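Local coordinates for protein SusD homolog (Bacteroides thetaiotaomicron VPI-5482, PDB 3IHV) that probably binds sugars at the bacterial outer membrane for glycan uptake, at residues L170-A180 with F193-L202; H236-L245 with W254-E262. All blocks are in the same frame, centred on the assembly; numbering follows the deposited sequence.

Contact 1: L170-A180 with F193-L202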
ATOM      1  N   LEU A 170      13.884  -8.400  -8.812  1.00  7.18           N
ATOM      2  CA  LEU A 170      13.848  -8.657  -7.377  1.00  7.25           C
ATOM      3  C   LEU A 170      14.821  -9.768  -6.977  1.00  7.11           C
ATOM      4  O   LEU A 170      15.424  -9.705  -5.889  1.00  6.20           O
ATOM      5  CB  LEU A 170      12.419  -8.956  -6.898  1.00  7.01           C
ATOM      6  CG  LEU A 170      11.502  -7.754  -7.062  1.00  9.62           C
ATOM      7  CD1 LEU A 170      10.032  -8.133  -6.777  1.00  7.10           C
ATOM      8  CD2 LEU A 170      11.939  -6.627  -6.152  1.00 10.42           C
ATOM      9  N   LEU A 171      14.972 -10.793  -7.819  1.00  6.63           N
ATOM     10  CA  LEU A 171      15.929 -11.864  -7.519  1.00  6.21           C
ATOM     11  C   LEU A 171      17.351 -11.312  -7.404  1.00  6.48           C
ATOM     12  O   LEU A 171      18.097 -11.723  -6.493  1.00  6.06           O
ATOM     13  CB  LEU A 171      15.874 -13.035  -8.521  1.00  6.36           C
ATOM     14  CG  LEU A 171      14.689 -13.977  -8.409  1.00  6.69           C
ATOM     15  CD1 LEU A 171      14.695 -14.985  -9.614  1.00  6.60           C
ATOM     16  CD2 LEU A 171      14.727 -14.727  -7.066  1.00  6.87           C
ATOM     17  N   TYR A 172      17.740 -10.401  -8.299  1.00  6.62           N
ATOM     18  CA  TYR A 172      19.043  -9.763  -8.168  1.00  6.01           C
ATOM     19  C   TYR A 172      19.152  -8.996  -6.827  1.00  5.98           C
ATOM     20  O   TYR A 172      20.146  -9.121  -6.136  1.00  6.03           O
ATOM     21  CB  TYR A 172      19.294  -8.791  -9.324  1.00  6.19           C
ATOM     22  CG  TYR A 172      20.645  -8.119  -9.289  1.00  5.91           C
ATOM     23  CD1 TYR A 172      20.858  -6.973  -8.536  1.00  6.22           C
ATOM     24  CD2 TYR A 172      21.705  -8.609 -10.052  1.00 10.08           C
ATOM     25  CE1 TYR A 172      22.102  -6.327  -8.528  1.00  8.45           C
ATOM     26  CE2 TYR A 172      22.958  -7.973 -10.040  1.00  8.34           C
ATOM     27  CZ  TYR A 172      23.135  -6.834  -9.290  1.00 10.27           C
ATOM     28  OH  TYR A 172      24.346  -6.226  -9.276  1.00 10.07           O
ATOM     29  N   ALA A 173      18.115  -8.245  -6.448  1.00  6.10           N
ATOM     30  CA  ALA A 173      18.140  -7.470  -5.183  1.00  6.17           C
ATOM     31  C   ALA A 173      18.209  -8.419  -3.974  1.00  6.84           C
ATOM     32  O   ALA A 173      18.937  -8.144  -3.025  1.00  7.26           O
ATOM     33  CB  ALA A 173      16.942  -6.495  -5.107  1.00  6.38           C
ATOM     34  N   CYS A 174      17.509  -9.551  -4.036  1.00  6.75           N
ATOM     35  CA  CYS A 174      17.602 -10.559  -2.985  1.00  7.24           C
ATOM     36  C   CYS A 174      19.031 -11.089  -2.859  1.00  8.08           C
ATOM     37  O   CYS A 174      19.506 -11.336  -1.751  1.00  8.99           O
ATOM     38  CB  CYS A 174      16.681 -11.755  -3.246  1.00  6.59           C
ATOM     39  SG  CYS A 174      14.900 -11.355  -3.093  1.00  9.12           S
ATOM     40  N   ASP A 175      19.696 -11.293  -3.988  1.00  7.55           N
ATOM     41  CA  ASP A 175      21.049 -11.862  -3.989  1.00  8.72           C
ATOM     42  C   ASP A 175      22.073 -10.858  -3.475  1.00  8.47           C
ATOM     43  O   ASP A 175      22.987 -11.211  -2.718  1.00  9.31           O
ATOM     44  CB  ASP A 175      21.484 -12.265  -5.411  1.00  8.62           C
ATOM     45  CG  ASP A 175      20.743 -13.476  -5.968  1.00 11.19           C
ATOM     46  OD1 ASP A 175      20.107 -14.198  -5.195  1.00 13.04           O
ATOM     47  OD2 ASP A 175      20.821 -13.696  -7.197  1.00 10.98           O
ATOM     48  N   ILE A 176      21.957  -9.613  -3.914  1.00  7.13           N
ATOM     49  CA  ILE A 176      23.000  -8.617  -3.636  1.00  7.05           C
ATOM     50  C   ILE A 176      22.864  -7.821  -2.325  1.00  6.51           C
ATOM     51  O   ILE A 176      23.852  -7.601  -1.657  1.00  6.79           O
ATOM     52  CB  ILE A 176      23.160  -7.666  -4.856  1.00  5.81           C
ATOM     53  CG1 ILE A 176      24.074  -8.306  -5.909  1.00  8.99           C
ATOM     54  CG2 ILE A 176      23.827  -6.317  -4.471  1.00  5.91           C
ATOM     55  CD1 ILE A 176      23.668  -9.613  -6.485  1.00  6.97           C
ATOM     56  N   LEU A 177      21.639  -7.466  -1.949  1.00  6.11           N
ATOM     57  CA  LEU A 177      21.434  -6.592  -0.789  1.00  6.50           C
ATOM     58  C   LEU A 177      21.704  -7.285   0.535  1.00  6.16           C
ATOM     59  O   LEU A 177      21.383  -8.434   0.693  1.00  6.48           O
ATOM     60  CB  LEU A 177      20.015  -6.015  -0.791  1.00  6.47           C
ATOM     61  CG  LEU A 177      19.710  -5.042  -1.937  1.00  5.37           C
ATOM     62  CD1 LEU A 177      18.216  -4.807  -1.992  1.00  7.55           C
ATOM     63  CD2 LEU A 177      20.467  -3.696  -1.787  1.00  7.72           C
ATOM     64  N   PRO A 178      22.315  -6.578   1.484  1.00  6.70           N
ATOM     65  CA  PRO A 178      22.411  -7.173   2.816  1.00  6.66           C
ATOM     66  C   PRO A 178      21.060  -6.989   3.505  1.00  6.02           C
ATOM     67  O   PRO A 178      20.250  -6.187   3.067  1.00  5.79           O
ATOM     68  CB  PRO A 178      23.414  -6.260   3.523  1.00  6.67           C
ATOM     69  CG  PRO A 178      23.181  -4.911   2.880  1.00  7.51           C
ATOM     70  CD  PRO A 178      22.922  -5.245   1.424  1.00  7.70           C
ATOM     71  N   TYR A 179      20.819  -7.733   4.572  1.00  6.25           N
ATOM     72  CA  TYR A 179      19.677  -7.447   5.431  1.00  5.62           C
ATOM     73  C   TYR A 179      19.971  -6.098   6.081  1.00  5.81           C
ATOM     74  O   TYR A 179      21.152  -5.732   6.315  1.00  5.43           O
ATOM     75  CB  TYR A 179      19.480  -8.510   6.513  1.00  5.51           C
ATOM     76  CG  TYR A 179      18.885  -9.778   5.995  1.00  3.69           C
ATOM     77  CD1 TYR A 179      17.519  -9.881   5.793  1.00  6.51           C
ATOM     78  CD2 TYR A 179      19.670 -10.888   5.721  1.00  7.13           C
ATOM     79  CE1 TYR A 179      16.958 -11.045   5.310  1.00  6.90           C
ATOM     80  CE2 TYR A 179      19.097 -12.069   5.238  1.00  4.97           C
ATOM     81  CZ  TYR A 179      17.737 -12.123   5.037  1.00  7.57           C
ATOM     82  OH  TYR A 179      17.142 -13.282   4.563  1.00  9.49           O
ATOM     83  N   ALA A 180      18.902  -5.347   6.342  1.00  5.61           N
ATOM     84  CA  ALA A 180      19.015  -4.000   6.913  1.00  5.75           C
ATOM     85  C   ALA A 180      19.912  -3.928   8.154  1.00  7.80           C
ATOM     86  O   ALA A 180      20.721  -3.017   8.254  1.00  8.33           O
ATOM     87  CB  ALA A 180      17.621  -3.413   7.229  1.00  5.42           C
ATOM     88  N   PHE A 193      15.749   0.092   0.196  1.00  6.40           N
ATOM     89  CA  PHE A 193      15.696  -1.343   0.026  1.00  5.63           C
ATOM     90  C   PHE A 193      16.904  -2.072   0.643  1.00  5.80           C
ATOM     91  O   PHE A 193      18.071  -1.711   0.422  1.00  6.62           O
ATOM     92  CB  PHE A 193      15.646  -1.734  -1.464  1.00  6.95           C
ATOM     93  CG  PHE A 193      14.247  -1.870  -2.005  1.00  7.34           C
ATOM     94  CD1 PHE A 193      13.523  -3.026  -1.762  1.00  8.57           C
ATOM     95  CD2 PHE A 193      13.666  -0.866  -2.751  1.00  9.08           C
ATOM     96  CE1 PHE A 193      12.229  -3.181  -2.232  1.00 10.49           C
ATOM     97  CE2 PHE A 193      12.354  -1.020  -3.231  1.00  9.69           C
ATOM     98  CZ  PHE A 193      11.652  -2.182  -2.978  1.00  8.45           C
ATOM     99  N   SER A 194      16.576  -3.142   1.346  1.00  6.10           N
ATOM    100  CA  SER A 194      17.511  -4.104   1.895  1.00  5.50           C
ATOM    101  C   SER A 194      16.927  -5.476   1.568  1.00  4.76           C
ATOM    102  O   SER A 194      15.808  -5.565   1.073  1.00  4.53           O
ATOM    103  CB  SER A 194      17.715  -3.933   3.375  1.00  5.41           C
ATOM    104  OG  SER A 194      18.477  -2.747   3.625  1.00  6.62           O
ATOM    105  N   LYS A 195      17.654  -6.533   1.899  1.00  6.05           N
ATOM    106  CA  LYS A 195      17.264  -7.881   1.488  1.00  5.90           C
ATOM    107  C   LYS A 195      15.882  -8.304   1.944  1.00  6.65           C
ATOM    108  O   LYS A 195      15.147  -8.968   1.193  1.00  6.29           O
ATOM    109  CB  LYS A 195      18.289  -8.937   1.940  1.00  6.62           C
ATOM    110  CG  LYS A 195      18.154 -10.203   1.109  1.00  6.61           C
ATOM    111  CD  LYS A 195      18.886 -11.411   1.664  1.00  8.33           C
ATOM    112  CE  LYS A 195      20.361 -11.244   1.804  1.00 10.54           C
ATOM    113  NZ  LYS A 195      21.107 -11.105   0.497  1.00 10.87           N
ATOM    114  N   GLY A 196      15.518  -7.930   3.163  1.00  6.24           N
ATOM    115  CA  GLY A 196      14.195  -8.297   3.698  1.00  6.85           C
ATOM    116  C   GLY A 196      13.066  -7.767   2.860  1.00  6.34           C
ATOM    117  O   GLY A 196      12.118  -8.484   2.574  1.00  7.04           O
ATOM    118  N   ALA A 197      13.180  -6.511   2.432  1.00  6.16           N
ATOM    119  CA  ALA A 197      12.186  -5.904   1.573  1.00  5.87           C
ATOM    120  C   ALA A 197      12.147  -6.543   0.213  1.00  6.95           C
ATOM    121  O   ALA A 197      11.069  -6.695  -0.360  1.00  9.66           O
ATOM    122  CB  ALA A 197      12.434  -4.401   1.418  1.00  5.88           C
ATOM    123  N   ALA A 198      13.308  -6.863  -0.347  1.00  5.94           N
ATOM    124  CA  ALA A 198      13.348  -7.542  -1.633  1.00  6.05           C
ATOM    125  C   ALA A 198      12.669  -8.897  -1.551  1.00  5.43           C
ATOM    126  O   ALA A 198      11.857  -9.235  -2.433  1.00  5.07           O
ATOM    127  CB  ALA A 198      14.838  -7.693  -2.161  1.00  5.48           C
ATOM    128  N   LEU A 199      12.960  -9.669  -0.512  1.00  5.79           N
ATOM    129  CA  LEU A 199      12.339 -10.995  -0.374  1.00  5.90           C
ATOM    130  C   LEU A 199      10.844 -10.847  -0.088  1.00  5.92           C
ATOM    131  O   LEU A 199      10.034 -11.597  -0.610  1.00  5.72           O
ATOM    132  CB  LEU A 199      12.970 -11.780   0.767  1.00  5.91           C
ATOM    133  CG  LEU A 199      14.402 -12.291   0.611  1.00  6.47           C
ATOM    134  CD1 LEU A 199      15.054 -12.566   2.003  1.00  3.98           C
ATOM    135  CD2 LEU A 199      14.388 -13.526  -0.277  1.00  5.33           C
ATOM    136  N   GLY A 200      10.499  -9.890   0.768  1.00  6.48           N
ATOM    137  CA  GLY A 200       9.071  -9.666   1.073  1.00  6.28           C
ATOM    138  C   GLY A 200       8.255  -9.277  -0.148  1.00  7.39           C
ATOM    139  O   GLY A 200       7.150  -9.825  -0.411  1.00  6.38           O
ATOM    140  N   LEU A 201       8.792  -8.329  -0.923  1.00  6.48           N
ATOM    141  CA  LEU A 201       8.084  -7.887  -2.107  1.00  5.97           C
ATOM    142  C   LEU A 201       7.991  -9.012  -3.140  1.00  5.69           C
ATOM    143  O   LEU A 201       6.945  -9.186  -3.750  1.00  5.73           O
ATOM    144  CB  LEU A 201       8.731  -6.629  -2.700  1.00  6.97           C
ATOM    145  CG  LEU A 201       8.024  -6.076  -3.949  1.00  6.73           C
ATOM    146  CD1 LEU A 201       6.597  -5.711  -3.643  1.00  7.41           C
ATOM    147  CD2 LEU A 201       8.794  -4.874  -4.477  1.00 10.68           C
ATOM    148  N   LEU A 202       9.060  -9.773  -3.314  1.00  5.64           N
ATOM    149  CA  LEU A 202       9.048 -10.895  -4.261  1.00  5.97           C
ATOM    150  C   LEU A 202       7.987 -11.929  -3.853  1.00  6.53           C
ATOM    151  O   LEU A 202       7.320 -12.497  -4.708  1.00  6.40           O
ATOM    152  CB  LEU A 202      10.429 -11.515  -4.398  1.00  6.69           C
ATOM    153  CG  LEU A 202      10.535 -12.635  -5.423  1.00  5.53           C
ATOM    154  CD1 LEU A 202       9.991 -12.189  -6.793  1.00  8.66           C
ATOM    155  CD2 LEU A 202      11.983 -13.187  -5.516  1.00  7.34           C
TER
HETATM  156  O   HOH W   1      16.381  -6.311   5.404  1.00  5.52           O
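K195 NZ is gripped by two backbone carbonyls at the end of helix 159-176: it donates to L177 O at 2.7 Å, almost straight along the carbonyl, and to C174 O at 2.8 Å. The amide four places beyond C174 belongs to P178, which has no N-H, so the lysine supplies a donor that the helix itself cannot. K195 CG stands anti to the backbone N, and the extended first half of the chain lays CD over one face of the Y179 ring, a CH-pi contact 3.9 Å from the centroid; the bends at chi3 and chi4 (-60° and -67°) then turn NZ to the carbonyls. L199 CD1 comes up to the Y179 hydroxyl end. K195 N donates to P178 O (2.9 Å), tying the two ends of the connecting loop, while one water accepts from both A180 N and G196 N.

Beyond this end the two helices run side by side as an antiparallel hairpin, their segment axes 8.3 Å apart at 148°, consistent with the TPR-like helical fold of SusD proteins. Small residues meet in the middle, with A173 CB 3.8 Å from A198 CB and C174 SG lying against A198 and L199 CD2. L177 CD1 packs on F193 CB and the start of helix 195-210. At the far end L202 forks: CD1 faces L170 CB, and CD2 meets L171 CD2 at 3.5 Å, while L170 CD2 crosses L201 CD2 at about a right angle. L199 and Y179 also touch helix 219-232.

The lysine amine thus sits on C174 O and L177 O, where the helix dipole would probably favour a positive charge, joining polar contacts at the loop end of the hairpin to apolar packing along it.

Contact 2: H236-L245 with W254-E262. With EDO (1,2-ethanediol), chain O; EDO (1,2-ethanediol), chain N.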
ATOM      1  N   HIS A 236      14.172 -10.318  10.773  1.00  8.41           N
ATOM      2  CA  HIS A 236      13.063  -9.395  10.887  1.00  7.62           C
ATOM      3  C   HIS A 236      12.031  -9.949  11.880  1.00  8.63           C
ATOM      4  O   HIS A 236      12.111 -11.110  12.287  1.00  8.60           O
ATOM      5  CB  HIS A 236      12.465  -9.073   9.502  1.00  8.44           C
ATOM      6  CG  HIS A 236      13.360  -8.224   8.664  1.00  5.56           C
ATOM      7  ND1 HIS A 236      13.426  -6.858   8.789  1.00  9.62           N
ATOM      8  CD2 HIS A 236      14.301  -8.563   7.742  1.00  8.71           C
ATOM      9  CE1 HIS A 236      14.358  -6.388   7.974  1.00  9.04           C
ATOM     10  NE2 HIS A 236      14.893  -7.399   7.318  1.00  8.55           N
ATOM     11  N   GLY A 237      11.103  -9.097  12.287  1.00  7.72           N
ATOM     12  CA  GLY A 237      10.079  -9.521  13.242  1.00  7.95           C
ATOM     13  C   GLY A 237       8.943  -8.545  13.329  1.00  7.86           C
ATOM     14  O   GLY A 237       8.865  -7.580  12.554  1.00  8.75           O
ATOM     15  N   LEU A 238       8.059  -8.810  14.293  1.00  7.42           N
ATOM     16  CA  LEU A 238       6.936  -7.944  14.590  1.00  6.46           C
ATOM     17  C   LEU A 238       7.273  -7.072  15.779  1.00  6.98           C
ATOM     18  O   LEU A 238       7.867  -7.550  16.795  1.00  6.56           O
ATOM     19  CB  LEU A 238       5.682  -8.772  14.917  1.00  6.97           C
ATOM     20  CG  LEU A 238       5.206  -9.735  13.825  1.00  6.64           C
ATOM     21  CD1 LEU A 238       4.042 -10.652  14.297  1.00  7.95           C
ATOM     22  CD2 LEU A 238       4.834  -8.912  12.573  1.00  5.65           C
ATOM     23  N   LEU A 239       6.910  -5.803  15.680  1.00  6.58           N
ATOM     24  CA  LEU A 239       7.048  -4.920  16.805  1.00  7.52           C
ATOM     25  C   LEU A 239       6.167  -5.494  17.902  1.00  8.01           C
ATOM     26  O   LEU A 239       5.054  -6.004  17.630  1.00  7.26           O
ATOM     27  CB  LEU A 239       6.646  -3.472  16.497  1.00  7.68           C
ATOM     28  CG  LEU A 239       7.435  -2.763  15.400  1.00  7.98           C
ATOM     29  CD1 LEU A 239       7.095  -1.265  15.371  1.00  8.72           C
ATOM     30  CD2 LEU A 239       8.963  -2.976  15.605  1.00  7.23           C
ATOM     31  N   LYS A 240       6.660  -5.389  19.131  1.00  7.64           N
ATOM     32  CA  LYS A 240       5.910  -5.929  20.283  1.00  8.73           C
ATOM     33  C   LYS A 240       4.505  -5.327  20.362  1.00  7.97           C
ATOM     34  O   LYS A 240       3.522  -6.057  20.498  1.00  6.89           O
ATOM     35  CB  LYS A 240       6.677  -5.692  21.588  1.00  9.25           C
ATOM     36  CG  LYS A 240       5.924  -6.166  22.827  1.00 11.38           C
ATOM     37  CD  LYS A 240       6.748  -5.931  24.116  1.00 14.59           C
ATOM     38  CE  LYS A 240       5.892  -6.188  25.333  1.00 17.67           C
ATOM     39  NZ  LYS A 240       6.658  -6.176  26.629  1.00 20.55           N
ATOM     40  N   ASP A 241       4.447  -3.992  20.253  1.00  7.64           N
ATOM     41  CA  ASP A 241       3.205  -3.248  20.362  1.00  8.25           C
ATOM     42  C   ASP A 241       2.688  -2.748  19.016  1.00  7.49           C
ATOM     43  O   ASP A 241       3.350  -1.979  18.337  1.00  7.17           O
ATOM     44  CB  ASP A 241       3.399  -2.071  21.289  1.00  8.97           C
ATOM     45  CG  ASP A 241       3.764  -2.494  22.678  1.00 10.97           C
ATOM     46  OD1 ASP A 241       3.138  -3.430  23.212  1.00 12.12           O
ATOM     47  OD2 ASP A 241       4.669  -1.856  23.255  1.00 16.13           O
ATOM     48  N   TYR A 242       1.496  -3.180  18.644  1.00  7.14           N
ATOM     49  CA  TYR A 242       0.894  -2.752  17.362  1.00  7.39           C
ATOM     50  C   TYR A 242       0.859  -1.247  17.237  1.00  6.49           C
ATOM     51  O   TYR A 242       1.103  -0.721  16.153  1.00  6.82           O
ATOM     52  CB  TYR A 242      -0.515  -3.289  17.248  1.00  7.11           C
ATOM     53  CG  TYR A 242      -1.112  -3.190  15.885  1.00  7.69           C
ATOM     54  CD1 TYR A 242      -0.695  -4.043  14.848  1.00  7.29           C
ATOM     55  CD2 TYR A 242      -2.152  -2.322  15.630  1.00  7.54           C
ATOM     56  CE1 TYR A 242      -1.284  -3.979  13.601  1.00  6.96           C
ATOM     57  CE2 TYR A 242      -2.740  -2.266  14.411  1.00  7.09           C
ATOM     58  CZ  TYR A 242      -2.310  -3.080  13.392  1.00  8.75           C
ATOM     59  OH  TYR A 242      -2.925  -2.952  12.172  1.00  7.73           O
ATOM     60  N   GLU A 243       0.548  -0.578  18.343  1.00  6.31           N
ATOM     61  CA  GLU A 243       0.472   0.885  18.363  1.00  7.04           C
ATOM     62  C   GLU A 243       1.795   1.541  17.951  1.00  6.80           C
ATOM     63  O   GLU A 243       1.804   2.594  17.344  1.00  6.83           O
ATOM     64  CB  GLU A 243      -0.011   1.388  19.735  1.00  7.49           C
ATOM     65  CG  GLU A 243      -0.129   2.920  19.812  1.00  9.94           C
ATOM     66  CD  GLU A 243      -0.763   3.437  21.094  1.00 11.84           C
ATOM     67  OE1 GLU A 243      -1.327   2.640  21.854  1.00 10.73           O
ATOM     68  OE2 GLU A 243      -0.652   4.652  21.340  1.00 13.03           O
ATOM     69  N   GLN A 244       2.913   0.899  18.288  1.00  6.15           N
ATOM     70  CA  GLN A 244       4.223   1.431  17.958  1.00  6.44           C
ATOM     71  C   GLN A 244       4.409   1.628  16.470  1.00  6.51           C
ATOM     72  O   GLN A 244       5.153   2.512  16.046  1.00  6.20           O
ATOM     73  CB  GLN A 244       5.343   0.541  18.550  1.00  6.45           C
ATOM     74  CG  GLN A 244       6.705   1.225  18.568  1.00  6.49           C
ATOM     75  CD  GLN A 244       6.744   2.431  19.511  1.00  8.43           C
ATOM     76  OE1 GLN A 244       6.317   2.337  20.647  1.00  7.74           O
ATOM     77  NE2 GLN A 244       7.282   3.549  19.041  1.00 10.66           N
ATOM     78  N   LEU A 245       3.813   0.766  15.639  1.00  5.55           N
ATOM     79  CA  LEU A 245       3.901   0.996  14.224  1.00  6.70           C
ATOM     80  C   LEU A 245       3.384   2.379  13.804  1.00  5.98           C
ATOM     81  O   LEU A 245       3.952   3.013  12.891  1.00  7.26           O
ATOM     82  CB  LEU A 245       3.073  -0.051  13.451  1.00  5.64           C
ATOM     83  CG  LEU A 245       3.573  -1.492  13.439  1.00  8.06           C
ATOM     84  CD1 LEU A 245       2.478  -2.454  13.057  1.00  7.91           C
ATOM     85  CD2 LEU A 245       4.818  -1.623  12.520  1.00  5.91           C
ATOM     86  N   TRP A 254      12.370   5.422  11.747  1.00  8.47           N
ATOM     87  CA  TRP A 254      12.691   4.211  11.019  1.00  7.88           C
ATOM     88  C   TRP A 254      13.125   3.121  11.989  1.00  8.39           C
ATOM     89  O   TRP A 254      14.043   3.319  12.758  1.00  8.43           O
ATOM     90  CB  TRP A 254      13.847   4.452  10.044  1.00  7.56           C
ATOM     91  CG  TRP A 254      14.382   3.228   9.420  1.00  7.10           C
ATOM     92  CD1 TRP A 254      15.619   2.655   9.676  1.00  7.43           C
ATOM     93  CD2 TRP A 254      13.755   2.387   8.434  1.00  6.36           C
ATOM     94  NE1 TRP A 254      15.766   1.511   8.924  1.00  9.58           N
ATOM     95  CE2 TRP A 254      14.650   1.314   8.168  1.00  8.28           C
ATOM     96  CE3 TRP A 254      12.539   2.420   7.758  1.00  5.84           C
ATOM     97  CZ2 TRP A 254      14.364   0.321   7.237  1.00  8.18           C
ATOM     98  CZ3 TRP A 254      12.258   1.415   6.842  1.00  8.84           C
ATOM     99  CH2 TRP A 254      13.164   0.390   6.595  1.00 10.21           C
ATOM    100  N   ASP A 255      12.478   1.967  11.897  1.00  7.22           N
ATOM    101  CA  ASP A 255      12.852   0.788  12.648  1.00  7.24           C
ATOM    102  C   ASP A 255      12.784  -0.363  11.620  1.00  7.63           C
ATOM    103  O   ASP A 255      11.700  -0.694  11.146  1.00  8.06           O
ATOM    104  CB  ASP A 255      11.895   0.509  13.822  1.00  6.92           C
ATOM    105  CG  ASP A 255      12.303  -0.713  14.653  1.00  9.54           C
ATOM    106  OD1 ASP A 255      13.038  -1.591  14.144  1.00 10.66           O
ATOM    107  OD2 ASP A 255      11.830  -0.816  15.832  1.00  8.18           O
ATOM    108  N   PRO A 256      13.931  -0.948  11.264  1.00  7.83           N
ATOM    109  CA  PRO A 256      13.901  -1.970  10.224  1.00  7.31           C
ATOM    110  C   PRO A 256      13.324  -3.330  10.655  1.00  8.34           C
ATOM    111  O   PRO A 256      13.202  -4.223   9.833  1.00  8.28           O
ATOM    112  CB  PRO A 256      15.394  -2.159   9.901  1.00  7.53           C
ATOM    113  CG  PRO A 256      16.052  -1.984  11.199  1.00  7.07           C
ATOM    114  CD  PRO A 256      15.270  -0.839  11.878  1.00  7.42           C
ATOM    115  N   THR A 257      12.981  -3.493  11.921  1.00  7.37           N
ATOM    116  CA  THR A 257      12.448  -4.755  12.405  1.00  7.20           C
ATOM    117  C   THR A 257      11.285  -5.295  11.575  1.00  7.32           C
ATOM    118  O   THR A 257      11.362  -6.388  11.026  1.00  6.81           O
ATOM    119  CB  THR A 257      12.036  -4.651  13.889  1.00  7.81           C
ATOM    120  OG1 THR A 257      13.172  -4.273  14.676  1.00  7.51           O
ATOM    121  CG2 THR A 257      11.499  -5.989  14.392  1.00  8.83           C
ATOM    122  N   GLU A 258      10.217  -4.517  11.520  1.00  6.89           N
ATOM    123  CA  GLU A 258       8.991  -4.863  10.791  1.00  7.00           C
ATOM    124  C   GLU A 258       8.793  -4.093   9.501  1.00  6.62           C
ATOM    125  O   GLU A 258       8.249  -4.602   8.534  1.00  8.70           O
ATOM    126  CB  GLU A 258       7.779  -4.661  11.720  1.00  6.18           C
ATOM    127  CG  GLU A 258       6.473  -5.126  11.094  1.00  5.96           C
ATOM    128  CD  GLU A 258       5.303  -5.255  12.043  1.00  6.22           C
ATOM    129  OE1 GLU A 258       5.451  -5.055  13.283  1.00  6.97           O
ATOM    130  OE2 GLU A 258       4.225  -5.575  11.487  1.00  7.44           O
ATOM    131  N   SER A 259       9.170  -2.828   9.493  1.00  8.02           N
ATOM    132  CA  SER A 259       8.996  -2.007   8.323  1.00  7.00           C
ATOM    133  C   SER A 259       9.979  -2.411   7.221  1.00  7.60           C
ATOM    134  O   SER A 259      11.175  -2.193   7.335  1.00  7.54           O
ATOM    135  CB  SER A 259       9.247  -0.542   8.682  1.00  7.73           C
ATOM    136  OG  SER A 259       8.936   0.235   7.545  1.00  6.37           O
ATOM    137  N   LEU A 260       9.462  -2.953   6.138  1.00  6.59           N
ATOM    138  CA  LEU A 260      10.297  -3.387   5.017  1.00  6.90           C
ATOM    139  C   LEU A 260      10.355  -2.310   3.900  1.00  7.15           C
ATOM    140  O   LEU A 260      11.442  -1.847   3.554  1.00  6.86           O
ATOM    141  CB  LEU A 260       9.771  -4.724   4.513  1.00  6.29           C
ATOM    142  CG  LEU A 260       9.824  -5.865   5.548  1.00  7.24           C
ATOM    143  CD1 LEU A 260       9.232  -7.132   4.901  1.00  4.84           C
ATOM    144  CD2 LEU A 260      11.229  -6.147   6.107  1.00  5.31           C
ATOM    145  N   ILE A 261       9.192  -1.866   3.417  1.00  6.49           N
ATOM    146  CA  ILE A 261       9.087  -0.845   2.399  1.00  6.03           C
ATOM    147  C   ILE A 261       8.193   0.253   2.970  1.00  5.84           C
ATOM    148  O   ILE A 261       7.005   0.058   3.147  1.00  6.23           O
ATOM    149  CB  ILE A 261       8.523  -1.370   1.055  1.00  7.25           C
ATOM    150  CG1 ILE A 261       9.384  -2.533   0.555  1.00  7.90           C
ATOM    151  CG2 ILE A 261       8.466  -0.190   0.026  1.00  5.18           C
ATOM    152  CD1 ILE A 261       8.830  -3.244  -0.718  1.00  5.81           C
ATOM    153  N   GLU A 262       8.795   1.391   3.292  1.00  6.81           N
ATOM    154  CA  GLU A 262       8.068   2.478   3.872  1.00  6.49           C
ATOM    155  C   GLU A 262       8.543   3.731   3.150  1.00  6.13           C
ATOM    156  O   GLU A 262       9.750   3.920   2.968  1.00  5.94           O
ATOM    157  CB  GLU A 262       8.335   2.515   5.395  1.00  7.38           C
ATOM    158  CG  GLU A 262       7.586   3.621   6.152  1.00  8.86           C
ATOM    159  CD  GLU A 262       7.873   3.632   7.636  1.00  9.74           C
ATOM    160  OE1 GLU A 262       8.753   2.851   8.101  1.00  7.73           O
ATOM    161  OE2 GLU A 262       7.174   4.388   8.333  1.00  9.50           O
TER
HETATM  162  C1  EDO O 558       8.454   3.641  22.687  1.00 27.24           C
HETATM  163  O1  EDO O 558       7.118   3.239  23.022  1.00 28.27           O
HETATM  164  C2  EDO O 558       8.498   5.143  22.468  1.00 27.53           C
HETATM  165  O2  EDO O 558       7.685   5.541  21.348  1.00 27.77           O
HETATM  166  C1  EDO N  23      11.475   2.131  -0.620  1.00 25.15           C
HETATM  167  O1  EDO N  23      12.431   1.700   0.372  1.00 23.43           O
HETATM  168  C2  EDO N  23      10.467   3.119  -0.009  1.00 23.06           C
HETATM  169  O2  EDO N  23      11.062   4.229   0.679  1.00 21.76           O
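The H236 imidazole has L260 CD2 over one face, a CH-pi contact 3.7 Å from the ring centroid, and the carbonyls P256 O and T257 O at its edge. ND1 bonds to T257 O (3.1 Å) and weakly to P256 O. These partners belong to an Asx turn, in which D255 OD1 takes T257 N and T257 OG1, and to a strand with a classic beta bulge at L260 and I261, opposite L395 of strand 392-396. L239 CD2 packs against T257 CB and D255 OD2.

E258 extends from this turn with CG anti to its backbone N (chi1 -174°), putting the carboxylate among L238, L239 and L245. OE1 accepts L239 N at 2.9 Å on its anti side, tilted 28° from the carboxylate plane, and L238 CD2 and the L245 methyls lie against the carboxylate. The buried charge is met by salt bridges from R429 to OE1 and R396 to OE2. With a leucine in place of E258, both arginines would probably lose their carboxylate mate and L239 N its acceptor.

T257 O is clasped from opposite faces of its carbonyl plane, by H236 ND1 on one and by G237 N, at 3.0 Å, on the other.

How the contacts relate
Contact 1 closes before contact 2 opens along the chain, and their centres lie about 17 Å apart, yet they touch directly. A197 of helix 195-210 packs its CB against L260 O at 3.5 Å, F193 CE1 meets I261 CD1 at 3.7 Å, and A180 CB meets P256 CB at 3.7 Å. The helical hairpin of contact 1 is thereby packed against the bulged strand of contact 2. A 1,2-ethanediol, probably from the crystallisation liquor, lies near both F193 and I261 at this seam. A sodium ion lies about 13 Å from the D255 side chain, and the E262 side chain touches N391, which is a ligand of a sodium ion in this structure.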